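Local coordinates for protein transmembrane oligosaccharyl transferase (Archaeoglobus fulgidus, PDB 3WAJ) that belongs to the STT3/AglB family of membrane-embedded oligosaccharyl transferases, joining a multi-helix transmembrane region of the GT-C class to a soluble C-terminal region, at residues A[617-620]-A[621-625]. Numbering follows the deposited sequence.
Sequences GKYY and AMAVW
Val-624 lays its CG2 methyl over one face of the Tyr-620 ring in a CH-pi contact, 3.9 Å from CG2 to the ring centroid. The methyl sits 16° off the ring normal, displaced toward the rim, and its closest ring atom is CE1 of Tyr-620, 3.8 Å from CG2. A chi1 of 180° places the Tyr-620 ring beside its own carbonyl carbon, on the side where Val-624 lies one turn on. Apolar packing also follows Tyr-619, whose side chain meets that of Met-622 at about a right angle. The bend at chi3 of the methionine (-68°) turns its terminal methyl back to the ring, bringing Met-622 CE to 3.7 Å from Tyr-619 CD2. Ala-623 CB approaches the same ring obliquely in a looser contact, 4.2 Å from Tyr-619 CE1.

Both sets of contacts belong to the first turns of the short helix 619-627, which follows the strand 605-611 of the mixed sheet in the soluble region and the brief helix 612-615. Tyr-619 is buried there, making edge-to-face contacts with Tyr-636 and Tyr-674, while helix 630-633 packs against Tyr-620 and Val-624.

Backbone hydrogen bonds of the i to i+4 kind run through the same turns. Met-622 N donates to Lys-618 O, Ala-623 N to Tyr-619 O, and Val-624 N to Tyr-620 O, the last at 2.8 Å. At the helix start a water replaces the direct link: it donates to Gly-617 O and accepts from Ala-621 N. Lys-618 NZ, by contrast, hydrogen-bonds to Tyr-553 OH and forms salt bridges with the carboxylates of Asp-552 and Glu-613.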
loop_
_atom_site.group_PDB
_atom_site.type_symbol
_atom_site.label_atom_id
_atom_site.label_comp_id
_atom_site.label_asym_id
_atom_site.label_seq_id
_atom_site.Cartn_x
_atom_site.Cartn_y
_atom_site.Cartn_z
ATOM N N GLY A 617 -15.728 -8.108 -1.325
ATOM C CA GLY A 617 -14.485 -8.722 -1.779
ATOM C C GLY A 617 -13.387 -8.846 -0.736
ATOM O O GLY A 617 -12.665 -9.843 -0.696
ATOM N N LYS A 618 -13.258 -7.835 0.115
ATOM C CA LYS A 618 -12.214 -7.852 1.115
ATOM C C LYS A 618 -12.654 -8.540 2.402
ATOM O O LYS A 618 -11.853 -8.636 3.337
ATOM C CB LYS A 618 -11.732 -6.421 1.430
ATOM C CG LYS A 618 -11.195 -5.629 0.241
ATOM C CD LYS A 618 -10.626 -4.292 0.723
ATOM C CE LYS A 618 -9.911 -3.555 -0.413
ATOM N NZ LYS A 618 -9.797 -2.076 -0.121
ATOM N N TYR A 619 -13.906 -8.997 2.476
ATOM C CA TYR A 619 -14.354 -9.586 3.739
ATOM C C TYR A 619 -13.513 -10.813 4.111
ATOM O O TYR A 619 -13.123 -10.979 5.266
ATOM C CB TYR A 619 -15.864 -9.913 3.800
ATOM C CG TYR A 619 -16.186 -10.503 5.162
ATOM C CD1 TYR A 619 -16.129 -11.880 5.377
ATOM C CD2 TYR A 619 -16.453 -9.678 6.253
ATOM C CE1 TYR A 619 -16.362 -12.422 6.632
ATOM C CE2 TYR A 619 -16.693 -10.209 7.520
ATOM C CZ TYR A 619 -16.646 -11.584 7.696
ATOM O OH TYR A 619 -16.877 -12.144 8.929
ATOM N N TYR A 620 -13.234 -11.660 3.126
ATOM C CA TYR A 620 -12.444 -12.867 3.345
ATOM C C TYR A 620 -11.093 -12.535 3.982
ATOM O O TYR A 620 -10.661 -13.184 4.931
ATOM C CB TYR A 620 -12.243 -13.579 2.009
ATOM C CG TYR A 620 -11.428 -14.857 2.060
ATOM C CD1 TYR A 620 -10.158 -14.918 1.502
ATOM C CD2 TYR A 620 -11.951 -16.019 2.621
ATOM C CE1 TYR A 620 -9.426 -16.096 1.517
ATOM C CE2 TYR A 620 -11.224 -17.194 2.642
ATOM C CZ TYR A 620 -9.967 -17.223 2.087
ATOM O OH TYR A 620 -9.246 -18.388 2.105
ATOM N N ALA A 621 -10.435 -11.512 3.448
ATOM C CA ALA A 621 -9.174 -11.037 3.990
ATOM C C ALA A 621 -9.284 -10.667 5.473
ATOM O O ALA A 621 -8.358 -10.931 6.258
ATOM C CB ALA A 621 -8.680 -9.856 3.182
ATOM N N MET A 622 -10.391 -10.035 5.866
ATOM C CA MET A 622 -10.567 -9.681 7.280
ATOM C C MET A 622 -10.713 -10.949 8.123
ATOM O O MET A 622 -10.157 -11.057 9.226
ATOM C CB MET A 622 -11.758 -8.728 7.484
ATOM C CG MET A 622 -11.621 -7.395 6.740
ATOM S SD MET A 622 -12.736 -6.101 7.308
ATOM C CE MET A 622 -14.324 -6.751 6.767
ATOM N N ALA A 623 -11.455 -11.911 7.580
ATOM C CA ALA A 623 -11.639 -13.202 8.240
ATOM C C ALA A 623 -10.314 -13.924 8.420
ATOM O O ALA A 623 -10.031 -14.428 9.513
ATOM C CB ALA A 623 -12.623 -14.077 7.477
ATOM N N VAL A 624 -9.505 -13.981 7.358
ATOM C CA VAL A 624 -8.193 -14.632 7.446
ATOM C C VAL A 624 -7.340 -14.032 8.563
ATOM O O VAL A 624 -6.886 -14.764 9.437
ATOM C CB VAL A 624 -7.431 -14.643 6.109
ATOM C CG1 VAL A 624 -6.040 -15.301 6.279
ATOM C CG2 VAL A 624 -8.238 -15.392 5.059
ATOM N N TRP A 625 -7.157 -12.713 8.565
ATOM C CA TRP A 625 -6.405 -12.060 9.643
ATOM C C TRP A 625 -6.990 -12.356 11.030
ATOM O O TRP A 625 -6.250 -12.586 11.992
ATOM C CB TRP A 625 -6.370 -10.536 9.439
ATOM C CG TRP A 625 -5.377 -10.030 8.418
ATOM C CD1 TRP A 625 -5.618 -9.779 7.091
ATOM C CD2 TRP A 625 -4.000 -9.691 8.646
ATOM N NE1 TRP A 625 -4.476 -9.315 6.483
ATOM C CE2 TRP A 625 -3.470 -9.250 7.411
ATOM C CE3 TRP A 625 -3.165 -9.718 9.771
ATOM C CZ2 TRP A 625 -2.131 -8.833 7.270
ATOM C CZ3 TRP A 625 -1.831 -9.306 9.630
ATOM C CH2 TRP A 625 -1.333 -8.870 8.390
HETATM O O HOH W 1 -10.396 -10.849 0.333
#